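Local coordinates for protein apical membrane antigen 1 (Toxoplasma gondii, PDB 3ZLE) that probably takes part in host-cell invasion by the parasite, this chain being the conserved ectoplasmic region of the antigen, at residues 30-35 against 336-341; 88-93 against 144-149; 92-95 against 99-102; 255-260 against 340-345. One frame throughout, in Å; residues are numbered along the deposited sequence.

Contact 1 of 4, residues 30-35 against 336-341; sequences SGIFVD and YTALGS
I32 meets A338 and L339 in a small, buried apolar contact near the centre of the chain, where the loop between helix 24-27 and strand 38-40 approaches the turn after strand 333-337. That strand is an outer one of a four-stranded antiparallel sheet, and it ends in an ST motif. T337 OG1 accepts a hydrogen bond from G340 N (3.0 Å) and a weaker one from L339 N, so one hydroxyl oxygen holds the turn; A338 points its CB at I32, while L339 reaches it with the end of its side chain.

The contact itself runs through one branch of isoleucine. With CG2 anti to the backbone N (CG1 at chi1 -58°), this methyl sits 3.8 Å from A338 CB and 3.9 Å from L339 CD2. The side chains of I32 and L339 cross at about a right angle, and CG1 and CD1 of I32 both come to 4.2 Å from L339 CG. Helix 24-27 adds to the same apolar cluster, since I24 touches both I32 and L339. A338 O, 3.7 Å from I32 CG2, accepts a hydrogen bond from K191 NZ.

The loop carrying I32 is drawn together behind the contact by D35, whose carboxylate receives the backbone N atoms of G37, G47 and G48. S30 OG also donates to D35 OD1 over 2.8 Å, arriving from above the carboxylate plane.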
loop_
_atom_site.group_PDB
_atom_site.type_symbol
_atom_site.label_atom_id
_atom_site.label_comp_id
_atom_site.label_asym_id
_atom_site.label_seq_id
_atom_site.Cartn_x
_atom_site.Cartn_y
_atom_site.Cartn_z
ATOM N N SER A 30 -2.495 -1.927 9.603
ATOM C CA SER A 30 -1.085 -1.712 9.874
ATOM C C SER A 30 -0.582 -0.562 9.032
ATOM O O SER A 30 -1.359 0.068 8.341
ATOM C CB SER A 30 -0.301 -2.974 9.639
ATOM O OG SER A 30 0.987 -2.860 10.209
ATOM N N GLY A 31 0.679 -0.174 9.220
ATOM C CA GLY A 31 1.234 0.920 8.437
ATOM C C GLY A 31 1.283 0.549 6.956
ATOM O O GLY A 31 1.256 -0.651 6.592
ATOM N N ILE A 32 1.387 1.576 6.108
ATOM C CA ILE A 32 1.358 1.398 4.645
ATOM C C ILE A 32 2.695 1.845 4.071
ATOM O O ILE A 32 3.444 1.022 3.514
ATOM C CB ILE A 32 0.205 2.204 4.016
ATOM C CG1 ILE A 32 -1.141 1.764 4.637
ATOM C CG2 ILE A 32 0.201 2.049 2.505
ATOM C CD1 ILE A 32 -2.261 2.755 4.441
ATOM N N PHE A 33 3.095 3.085 4.376
ATOM C CA PHE A 33 4.411 3.599 3.897
ATOM C C PHE A 33 5.525 2.720 4.449
ATOM O O PHE A 33 6.220 2.022 3.688
ATOM C CB PHE A 33 4.611 5.078 4.268
ATOM C CG PHE A 33 5.923 5.680 3.769
ATOM C CD1 PHE A 33 6.066 6.094 2.425
ATOM C CD2 PHE A 33 6.938 5.976 4.654
ATOM C CE1 PHE A 33 7.247 6.662 1.964
ATOM C CE2 PHE A 33 8.139 6.553 4.202
ATOM C CZ PHE A 33 8.292 6.899 2.844
ATOM N N VAL A 34 5.630 2.665 5.779
ATOM C CA VAL A 34 6.405 1.625 6.456
ATOM C C VAL A 34 5.485 0.770 7.351
ATOM O O VAL A 34 4.732 1.297 8.204
ATOM C CB VAL A 34 7.495 2.232 7.344
ATOM C CG1 VAL A 34 8.043 1.163 8.300
ATOM C CG2 VAL A 34 8.608 2.831 6.491
ATOM N N ASP A 35 5.497 -0.525 7.089
ATOM C CA ASP A 35 4.642 -1.486 7.777
ATOM C C ASP A 35 5.425 -2.254 8.815
ATOM O O ASP A 35 6.201 -3.148 8.497
ATOM C CB ASP A 35 4.028 -2.449 6.786
ATOM C CG ASP A 35 3.127 -3.446 7.435
ATOM O OD1 ASP A 35 3.257 -3.639 8.682
ATOM O OD2 ASP A 35 2.257 -4.031 6.709
ATOM N N TYR A 336 -7.967 7.524 -5.189
ATOM C CA TYR A 336 -6.760 6.732 -5.018
ATOM C C TYR A 336 -6.570 6.343 -3.525
ATOM O O TYR A 336 -6.976 7.100 -2.609
ATOM C CB TYR A 336 -5.562 7.601 -5.447
ATOM C CG TYR A 336 -5.434 7.780 -6.938
ATOM C CD1 TYR A 336 -5.122 6.690 -7.754
ATOM C CD2 TYR A 336 -5.600 9.035 -7.536
ATOM C CE1 TYR A 336 -4.902 6.829 -9.078
ATOM C CE2 TYR A 336 -5.396 9.201 -8.916
ATOM C CZ TYR A 336 -5.036 8.085 -9.673
ATOM O OH TYR A 336 -4.880 8.175 -11.031
ATOM N N THR A 337 -5.805 5.302 -3.260
ATOM C CA THR A 337 -5.277 5.151 -1.872
ATOM C C THR A 337 -3.804 4.925 -1.827
ATOM O O THR A 337 -3.177 4.486 -2.810
ATOM C CB THR A 337 -5.949 4.036 -1.091
ATOM O OG1 THR A 337 -5.465 2.785 -1.550
ATOM C CG2 THR A 337 -7.464 4.087 -1.210
ATOM N N ALA A 338 -3.242 5.080 -0.650
ATOM C CA ALA A 338 -1.873 4.629 -0.449
ATOM C C ALA A 338 -1.663 3.132 -0.656
ATOM O O ALA A 338 -0.556 2.705 -1.053
ATOM C CB ALA A 338 -1.340 5.074 0.878
ATOM N N LEU A 339 -2.718 2.351 -0.543
ATOM C CA LEU A 339 -2.557 0.868 -0.815
ATOM C C LEU A 339 -2.605 0.452 -2.269
ATOM O O LEU A 339 -1.857 -0.460 -2.701
ATOM C CB LEU A 339 -3.568 0.069 -0.038
ATOM C CG LEU A 339 -3.185 0.022 1.442
ATOM C CD1 LEU A 339 -4.382 -0.317 2.296
ATOM C CD2 LEU A 339 -2.071 -0.992 1.621
ATOM N N GLY A 340 -3.556 1.047 -2.998
ATOM C CA GLY A 340 -3.934 0.558 -4.308
ATOM C C GLY A 340 -2.936 0.839 -5.402
ATOM O O GLY A 340 -1.906 1.481 -5.171
ATOM N N SER A 341 -3.205 0.244 -6.568
ATOM C CA SER A 341 -2.544 0.584 -7.832
ATOM C C SER A 341 -3.093 1.862 -8.438
ATOM O O SER A 341 -4.065 2.381 -7.984
ATOM C CB SER A 341 -2.753 -0.541 -8.858
ATOM O OG SER A 341 -1.695 -0.522 -9.815
#

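Contact 2 of 4, residues 88-93 against 144-149; sequences FNNPQV and YKYPFV
The backbones stay well apart where N90 approaches Y146, their CA atoms 8.9 Å from each other, and neither segment pairs with the other as a strand, so side chains alone bridge the gap.

On one side the geometry is set by an Asx turn. N90 OD1 accepts from Q92 N at 3.0 Å, with the N-H pointing almost straight at the oxygen (171°). This fixes the rotation of the asparagine amide, and a weak bond from Q92 NE2 reaches the same OD1; the two amide nitrogens, N90 ND2 and Q92 NE2, also lie 3.1 Å apart, two donors that do not bond. The amide nitrogen of N90 is thereby turned to the tyrosine. N90 CG lies anti to its own backbone N (chi1 -175°), which carries the side chain across to the ring, and ND2 comes within 3.2 Å of Y146 CE2 and 3.6 Å of Y146 CZ. The approach is oblique, with the amide and ring planes 81° apart, and the two side chains cross at about a right angle. Q92 meets the phenol end instead: its NE2 is 3.6 Å from Y146 OH, a van der Waals neighbour. The polar need of that hydroxyl is met by V134 N, a bond that also pins the far end of the ring.

The Y146 side chain also packs on A133, S161 and V159, and N90 makes a backbone hydrogen bond to V159 of strand 156-159. The residues following Y146 enter strand 148-151, where F148 lies against helix 120-129 while P147 and V149 touch strand 199-202.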
loop_
_atom_site.group_PDB
_atom_site.type_symbol
_atom_site.label_atom_id
_atom_site.label_comp_id
_atom_site.label_asym_id
_atom_site.label_seq_id
_atom_site.Cartn_x
_atom_site.Cartn_y
_atom_site.Cartn_z
ATOM N N PHE A 88 17.526 -6.737 -0.614
ATOM C CA PHE A 88 16.723 -7.207 0.520
ATOM C C PHE A 88 16.289 -8.659 0.358
ATOM O O PHE A 88 15.646 -9.210 1.234
ATOM C CB PHE A 88 15.479 -6.330 0.662
ATOM C CG PHE A 88 15.769 -4.930 1.096
ATOM C CD1 PHE A 88 17.069 -4.415 1.041
ATOM C CD2 PHE A 88 14.781 -4.143 1.555
ATOM C CE1 PHE A 88 17.338 -3.113 1.454
ATOM C CE2 PHE A 88 15.026 -2.856 1.991
ATOM C CZ PHE A 88 16.312 -2.338 1.949
ATOM N N ASN A 89 16.629 -9.279 -0.766
ATOM C CA ASN A 89 16.118 -10.598 -1.096
ATOM C C ASN A 89 16.796 -11.706 -0.320
ATOM O O ASN A 89 18.015 -11.730 -0.218
ATOM C CB ASN A 89 16.314 -10.880 -2.584
ATOM C CG ASN A 89 15.619 -12.146 -3.016
ATOM O OD1 ASN A 89 14.426 -12.283 -2.864
ATOM N ND2 ASN A 89 16.374 -13.090 -3.518
ATOM N N ASN A 90 15.995 -12.617 0.225
ATOM C CA ASN A 90 16.498 -13.740 0.988
ATOM C C ASN A 90 17.372 -14.618 0.098
ATOM O O ASN A 90 16.943 -15.020 -0.954
ATOM C CB ASN A 90 15.333 -14.565 1.502
ATOM C CG ASN A 90 15.775 -15.697 2.423
ATOM O OD1 ASN A 90 16.826 -16.317 2.220
ATOM N ND2 ASN A 90 14.948 -16.002 3.410
ATOM N N PRO A 91 18.613 -14.880 0.532
ATOM C CA PRO A 91 19.578 -15.513 -0.348
ATOM C C PRO A 91 19.871 -16.989 -0.037
ATOM O O PRO A 91 20.785 -17.549 -0.624
ATOM C CB PRO A 91 20.846 -14.673 -0.136
ATOM C CG PRO A 91 20.720 -14.155 1.254
ATOM C CD PRO A 91 19.253 -13.987 1.519
ATOM N N GLN A 92 19.132 -17.594 0.894
ATOM C CA GLN A 92 19.360 -18.989 1.252
ATOM C C GLN A 92 19.110 -19.889 0.063
ATOM O O GLN A 92 18.275 -19.570 -0.791
ATOM C CB GLN A 92 18.457 -19.403 2.411
ATOM C CG GLN A 92 18.837 -18.798 3.753
ATOM C CD GLN A 92 17.676 -18.852 4.744
ATOM O OE1 GLN A 92 17.311 -19.925 5.236
ATOM N NE2 GLN A 92 17.058 -17.701 4.996
ATOM N N VAL A 93 19.875 -20.978 -0.030
ATOM C CA VAL A 93 19.551 -22.085 -0.945
ATOM C C VAL A 93 18.939 -23.250 -0.169
ATOM O O VAL A 93 19.222 -23.423 1.025
ATOM C CB VAL A 93 20.785 -22.588 -1.711
ATOM C CG1 VAL A 93 21.333 -21.496 -2.617
ATOM C CG2 VAL A 93 21.846 -23.055 -0.732
ATOM N N TYR A 144 9.708 -15.628 13.246
ATOM C CA TYR A 144 9.579 -14.397 12.452
ATOM C C TYR A 144 9.049 -14.713 11.055
ATOM O O TYR A 144 9.504 -15.659 10.424
ATOM C CB TYR A 144 10.956 -13.734 12.320
ATOM C CG TYR A 144 10.911 -12.292 11.868
ATOM C CD1 TYR A 144 10.720 -11.277 12.777
ATOM C CD2 TYR A 144 11.146 -11.946 10.531
ATOM C CE1 TYR A 144 10.697 -9.954 12.383
ATOM C CE2 TYR A 144 11.083 -10.638 10.125
ATOM C CZ TYR A 144 10.864 -9.631 11.058
ATOM O OH TYR A 144 10.831 -8.291 10.674
ATOM N N LYS A 145 8.139 -13.886 10.548
ATOM C CA LYS A 145 7.704 -14.007 9.141
ATOM C C LYS A 145 8.254 -12.896 8.237
ATOM O O LYS A 145 7.911 -11.721 8.405
ATOM C CB LYS A 145 6.187 -14.011 9.057
ATOM C CG LYS A 145 5.509 -15.022 9.955
ATOM C CD LYS A 145 5.517 -16.375 9.313
ATOM C CE LYS A 145 4.467 -17.257 9.980
ATOM N NZ LYS A 145 4.902 -18.664 9.870
ATOM N N TYR A 146 8.960 -13.305 7.182
ATOM C CA TYR A 146 9.387 -12.411 6.093
ATOM C C TYR A 146 8.230 -11.791 5.307
ATOM O O TYR A 146 7.155 -12.391 5.201
ATOM C CB TYR A 146 10.263 -13.180 5.110
ATOM C CG TYR A 146 11.512 -13.783 5.719
ATOM C CD1 TYR A 146 12.450 -12.990 6.412
ATOM C CD2 TYR A 146 11.801 -15.138 5.547
ATOM C CE1 TYR A 146 13.678 -13.535 6.845
ATOM C CE2 TYR A 146 13.012 -15.680 5.981
ATOM C CZ TYR A 146 13.935 -14.898 6.648
ATOM O OH TYR A 146 15.121 -15.502 7.143
ATOM N N PRO A 147 8.425 -10.568 4.784
ATOM C CA PRO A 147 7.487 -10.001 3.814
ATOM C C PRO A 147 7.829 -10.498 2.410
ATOM O O PRO A 147 8.915 -11.039 2.199
ATOM C CB PRO A 147 7.793 -8.493 3.881
ATOM C CG PRO A 147 9.250 -8.439 4.215
ATOM C CD PRO A 147 9.461 -9.587 5.183
ATOM N N PHE A 148 7.012 -10.133 1.429
ATOM C CA PHE A 148 7.280 -10.600 0.064
ATOM C C PHE A 148 7.125 -9.465 -0.934
ATOM O O PHE A 148 6.474 -8.472 -0.655
ATOM C CB PHE A 148 6.285 -11.713 -0.268
ATOM C CG PHE A 148 4.884 -11.212 -0.443
ATOM C CD1 PHE A 148 4.470 -10.683 -1.661
ATOM C CD2 PHE A 148 4.030 -11.130 0.646
ATOM C CE1 PHE A 148 3.163 -10.208 -1.815
ATOM C CE2 PHE A 148 2.750 -10.640 0.528
ATOM C CZ PHE A 148 2.304 -10.164 -0.704
ATOM N N VAL A 149 7.609 -9.690 -2.149
ATOM C CA VAL A 149 7.328 -8.806 -3.244
ATOM C C VAL A 149 7.018 -9.676 -4.439
ATOM O O VAL A 149 7.778 -10.630 -4.755
ATOM C CB VAL A 149 8.540 -7.910 -3.572
ATOM C CG1 VAL A 149 8.290 -7.159 -4.878
ATOM C CG2 VAL A 149 8.799 -6.901 -2.437
#

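Contact 3 of 4, residues 92-95 against 99-102; sequences QVYT and KFSP
The F100 ring is held between Y94 and Q92, which cover its two opposite faces. Y94 forms an offset stack with it, the centroids 4.3 Å apart and the planes inclined by 24°, and the closest carbons, Y94 CD1 and F100 CE1, approach to 3.5 Å. The side chains run at about a right angle to each other, and F100 CD1 lies 3.6 Å above the plane of the Y94 ring, over its centre. On the other face, Q92 CB stands above the ring centre, 3.6 Å from the centroid, in a CH-pi contact. Farther along the same glutamine, on the same side of the plane, OE1 lies just beyond the rim, 3.4 Å from F100 CE2.

The stack sits on a short loop at the surface of the ectodomain, whose two arms are joined by a single beta bridge between V93 and K99. Beside that bridge F100 N donates to Q92 O (2.8 Å, 169°), tying the backbone next to the stacked side chains. Away from the rings, V93 CG1 rests against K99 CG.

A water bridges the two arms: it lies 2.9 Å from Q92 O and accepts from S101 N. K99 bends at both chi3 and chi4, which folds its ammonium group back toward this water and S101 O, both held weakly, while its stronger partner is the salt-bridged D72. At the far end of the tyrosine, Y94 OH is hydrogen-bonded to Y127 OH, which also bonds F100 O.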
loop_
_atom_site.group_PDB
_atom_site.type_symbol
_atom_site.label_atom_id
_atom_site.label_comp_id
_atom_site.label_asym_id
_atom_site.label_seq_id
_atom_site.Cartn_x
_atom_site.Cartn_y
_atom_site.Cartn_z
ATOM N N GLN A 92 19.132 -17.594 0.894
ATOM C CA GLN A 92 19.360 -18.989 1.252
ATOM C C GLN A 92 19.110 -19.889 0.063
ATOM O O GLN A 92 18.275 -19.570 -0.791
ATOM C CB GLN A 92 18.457 -19.403 2.411
ATOM C CG GLN A 92 18.837 -18.798 3.753
ATOM C CD GLN A 92 17.676 -18.852 4.744
ATOM O OE1 GLN A 92 17.311 -19.925 5.236
ATOM N NE2 GLN A 92 17.058 -17.701 4.996
ATOM N N VAL A 93 19.875 -20.978 -0.030
ATOM C CA VAL A 93 19.551 -22.085 -0.945
ATOM C C VAL A 93 18.939 -23.250 -0.169
ATOM O O VAL A 93 19.222 -23.423 1.025
ATOM C CB VAL A 93 20.785 -22.588 -1.711
ATOM C CG1 VAL A 93 21.333 -21.496 -2.617
ATOM C CG2 VAL A 93 21.846 -23.055 -0.732
ATOM N N TYR A 94 18.039 -23.990 -0.816
ATOM C CA TYR A 94 17.603 -25.294 -0.303
ATOM C C TYR A 94 18.775 -26.258 -0.322
ATOM O O TYR A 94 19.747 -26.054 -1.066
ATOM C CB TYR A 94 16.444 -25.862 -1.136
ATOM C CG TYR A 94 15.160 -25.083 -0.961
ATOM C CD1 TYR A 94 14.483 -25.081 0.266
ATOM C CD2 TYR A 94 14.688 -24.256 -1.973
ATOM C CE1 TYR A 94 13.357 -24.297 0.468
ATOM C CE2 TYR A 94 13.566 -23.468 -1.789
ATOM C CZ TYR A 94 12.893 -23.500 -0.578
ATOM O OH TYR A 94 11.765 -22.729 -0.414
ATOM N N THR A 95 18.686 -27.303 0.496
ATOM C CA THR A 95 19.723 -28.324 0.537
ATOM C C THR A 95 19.951 -28.941 -0.848
ATOM O O THR A 95 21.077 -29.319 -1.181
ATOM C CB THR A 95 19.416 -29.415 1.585
ATOM O OG1 THR A 95 18.031 -29.782 1.502
ATOM C CG2 THR A 95 19.707 -28.899 2.999
ATOM N N LYS A 99 17.635 -21.970 -5.178
ATOM C CA LYS A 99 17.493 -20.777 -4.340
ATOM C C LYS A 99 16.111 -20.686 -3.653
ATOM O O LYS A 99 15.137 -21.198 -4.177
ATOM C CB LYS A 99 17.798 -19.518 -5.169
ATOM C CG LYS A 99 19.290 -19.215 -5.256
ATOM C CD LYS A 99 19.580 -18.156 -6.304
ATOM C CE LYS A 99 18.889 -16.837 -5.986
ATOM N NZ LYS A 99 19.393 -16.218 -4.733
ATOM N N PHE A 100 16.053 -20.143 -2.433
ATOM C CA PHE A 100 14.762 -19.851 -1.783
ATOM C C PHE A 100 14.003 -18.875 -2.666
ATOM O O PHE A 100 12.791 -19.018 -2.873
ATOM C CB PHE A 100 14.942 -19.198 -0.393
ATOM C CG PHE A 100 15.059 -20.182 0.769
ATOM C CD1 PHE A 100 15.761 -21.377 0.644
ATOM C CD2 PHE A 100 14.575 -19.842 2.030
ATOM C CE1 PHE A 100 15.908 -22.242 1.737
ATOM C CE2 PHE A 100 14.731 -20.695 3.123
ATOM C CZ PHE A 100 15.403 -21.894 2.976
ATOM N N SER A 101 14.705 -17.847 -3.140
ATOM C CA SER A 101 14.052 -16.659 -3.683
ATOM C C SER A 101 14.960 -15.906 -4.671
ATOM O O SER A 101 16.166 -15.691 -4.399
ATOM C CB SER A 101 13.598 -15.734 -2.536
ATOM O OG SER A 101 12.928 -14.584 -3.041
ATOM N N PRO A 102 14.384 -15.428 -5.780
ATOM C CA PRO A 102 12.971 -15.461 -6.181
ATOM C C PRO A 102 12.540 -16.818 -6.761
ATOM O O PRO A 102 13.379 -17.630 -7.132
ATOM C CB PRO A 102 12.905 -14.404 -7.306
ATOM C CG PRO A 102 14.274 -14.454 -7.921
ATOM C CD PRO A 102 15.204 -14.626 -6.730
HETATM O O HOH W 1 17.482 -17.154 -2.177
#

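Contact 4 of 4, residues 255-260 against 340-345; sequences ECWKRV and GSSTEV
W257 projects from helix 253-262 onto the turn of G340, S341 and S342, linking the helix that packs on the four-stranded antiparallel sheet to the chain leaving that sheet's outer strand, 333-337. A helix lying against an antiparallel sheet is consistent with the PAN clan to which this family is assigned. The disulfide of C256 to C317 and the packing of C256 and V260 on A304 fasten the helix to the sheet, and W257 points from the helix toward the turn.

Its CG lies anti to the backbone N (chi1 168°), which lays the indole against the turn. There S342 CB sits over one face, 3.9 Å from the centroid of the five-membered ring, in a CH-pi contact. The serine OG takes the position between its own backbone N and carbonyl carbon and bonds to K193 NZ. Beside it the turn's backbone comes close: S341 C is 3.2 Å from W257 NE1.

The edge of the indole does the polar work. G340 O, which also receives K191 NZ, lies nearly in the ring plane and accepts a rather straight bond from W257 NE1 (3.1 Å, 167°), although the nitrogen stands above the plane of that carbonyl.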
loop_
_atom_site.group_PDB
_atom_site.type_symbol
_atom_site.label_atom_id
_atom_site.label_comp_id
_atom_site.label_asym_id
_atom_site.label_seq_id
_atom_site.Cartn_x
_atom_site.Cartn_y
_atom_site.Cartn_z
ATOM N N GLU A 255 0.684 11.430 -10.464
ATOM C CA GLU A 255 1.445 12.168 -9.490
ATOM C C GLU A 255 0.650 12.168 -8.182
ATOM O O GLU A 255 1.208 11.929 -7.129
ATOM C CB GLU A 255 1.723 13.609 -9.997
ATOM C CG GLU A 255 2.245 14.603 -8.949
ATOM C CD GLU A 255 2.751 15.922 -9.572
ATOM O OE1 GLU A 255 3.261 15.903 -10.709
ATOM O OE2 GLU A 255 2.647 16.980 -8.924
ATOM N N CYS A 256 -0.659 12.338 -8.271
ATOM C CA CYS A 256 -1.515 12.248 -7.088
ATOM C C CYS A 256 -1.427 10.858 -6.442
ATOM O O CYS A 256 -1.367 10.736 -5.233
ATOM C CB CYS A 256 -2.969 12.590 -7.426
ATOM S SG CYS A 256 -4.099 12.639 -6.005
ATOM N N TRP A 257 -1.381 9.829 -7.268
ATOM C CA TRP A 257 -1.315 8.467 -6.786
ATOM C C TRP A 257 -0.012 8.214 -6.002
ATOM O O TRP A 257 -0.016 7.595 -4.954
ATOM C CB TRP A 257 -1.456 7.504 -7.976
ATOM C CG TRP A 257 -1.118 6.061 -7.646
ATOM C CD1 TRP A 257 -1.877 5.188 -6.933
ATOM C CD2 TRP A 257 0.084 5.352 -8.009
ATOM N NE1 TRP A 257 -1.231 3.964 -6.836
ATOM C CE2 TRP A 257 -0.033 4.039 -7.492
ATOM C CE3 TRP A 257 1.205 5.681 -8.777
ATOM C CZ2 TRP A 257 0.970 3.049 -7.673
ATOM C CZ3 TRP A 257 2.204 4.692 -8.973
ATOM C CH2 TRP A 257 2.037 3.376 -8.479
ATOM N N LYS A 258 1.088 8.760 -6.492
ATOM C CA LYS A 258 2.364 8.693 -5.790
ATOM C C LYS A 258 2.412 9.514 -4.518
ATOM O O LYS A 258 3.096 9.148 -3.559
ATOM C CB LYS A 258 3.464 9.147 -6.704
ATOM C CG LYS A 258 3.935 8.053 -7.609
ATOM C CD LYS A 258 4.960 8.554 -8.595
ATOM C CE LYS A 258 5.420 7.394 -9.434
ATOM N NZ LYS A 258 6.277 7.772 -10.567
ATOM N N ARG A 259 1.688 10.626 -4.517
ATOM C CA ARG A 259 1.754 11.572 -3.434
ATOM C C ARG A 259 1.091 11.040 -2.191
ATOM O O ARG A 259 1.560 11.283 -1.088
ATOM C CB ARG A 259 1.082 12.873 -3.857
ATOM C CG ARG A 259 1.243 14.013 -2.877
ATOM C CD ARG A 259 1.646 15.290 -3.617
ATOM N NE ARG A 259 0.514 16.108 -4.002
ATOM C CZ ARG A 259 0.486 16.902 -5.087
ATOM N NH1 ARG A 259 1.480 16.904 -5.950
ATOM N NH2 ARG A 259 -0.544 17.689 -5.299
ATOM N N VAL A 260 -0.078 10.434 -2.352
ATOM C CA VAL A 260 -0.804 9.941 -1.219
ATOM C C VAL A 260 0.008 8.888 -0.470
ATOM O O VAL A 260 0.027 8.863 0.760
ATOM C CB VAL A 260 -2.175 9.425 -1.668
ATOM C CG1 VAL A 260 -2.051 8.236 -2.613
ATOM C CG2 VAL A 260 -3.099 9.199 -0.538
ATOM N N GLY A 340 -3.556 1.047 -2.998
ATOM C CA GLY A 340 -3.934 0.558 -4.308
ATOM C C GLY A 340 -2.936 0.839 -5.402
ATOM O O GLY A 340 -1.906 1.481 -5.171
ATOM N N SER A 341 -3.205 0.244 -6.568
ATOM C CA SER A 341 -2.544 0.584 -7.832
ATOM C C SER A 341 -3.093 1.862 -8.438
ATOM O O SER A 341 -4.065 2.381 -7.984
ATOM C CB SER A 341 -2.753 -0.541 -8.858
ATOM O OG SER A 341 -1.695 -0.522 -9.815
ATOM N N SER A 342 -2.544 2.277 -9.564
ATOM C CA SER A 342 -3.148 3.362 -10.309
ATOM C C SER A 342 -4.068 2.800 -11.386
ATOM O O SER A 342 -4.765 3.559 -12.025
ATOM C CB SER A 342 -2.076 4.262 -10.964
ATOM O OG SER A 342 -1.277 3.495 -11.852
ATOM N N THR A 343 -4.084 1.473 -11.570
ATOM C CA THR A 343 -5.020 0.889 -12.517
ATOM C C THR A 343 -6.413 1.222 -12.008
ATOM O O THR A 343 -6.608 1.313 -10.810
ATOM C CB THR A 343 -4.847 -0.630 -12.655
ATOM O OG1 THR A 343 -4.890 -1.255 -11.358
ATOM C CG2 THR A 343 -3.542 -0.944 -13.344
ATOM N N GLU A 344 -7.355 1.504 -12.908
ATOM C CA GLU A 344 -8.675 2.034 -12.514
ATOM C C GLU A 344 -9.864 1.083 -12.736
ATOM O O GLU A 344 -9.929 0.415 -13.781
ATOM C CB GLU A 344 -8.942 3.353 -13.256
ATOM C CG GLU A 344 -7.879 4.439 -13.001
ATOM C CD GLU A 344 -8.082 5.656 -13.885
ATOM O OE1 GLU A 344 -9.037 5.659 -14.702
ATOM O OE2 GLU A 344 -7.246 6.546 -13.834
ATOM N N VAL A 345 -10.772 0.975 -11.746
ATOM C CA VAL A 345 -11.941 0.164 -11.913
ATOM C C VAL A 345 -13.165 1.074 -11.837
ATOM O O VAL A 345 -13.118 2.151 -11.242
ATOM C CB VAL A 345 -12.071 -0.910 -10.808
ATOM C CG1 VAL A 345 -11.011 -1.966 -10.873
ATOM C CG2 VAL A 345 -12.321 -0.305 -9.449
#

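Overall arrangement
The four contacts fall into two pairs within one ectodomain. Contacts 1 and 4, with centres 11 Å apart, share G340 and S341: the turn after strand 333-337 meets the I32 loop through A338 and L339, and helix 253-262 through the residues from G340 on, and Y336 CD1 packs on W257 CD1 at 3.7 Å. Contacts 2 and 3, 10 Å apart between centres, start from the same run and share Q92 and V93; N89 OD1 and S101 OG, 2.8 Å apart, tie them together. The pairs do not touch: nearest atoms of contacts 1 and 2 are about 7 Å apart, and the centres of contacts 3 and 4 about 34 Å apart. A bound N-acetylglucosamine lies about 9 Å from the Q92 side chain.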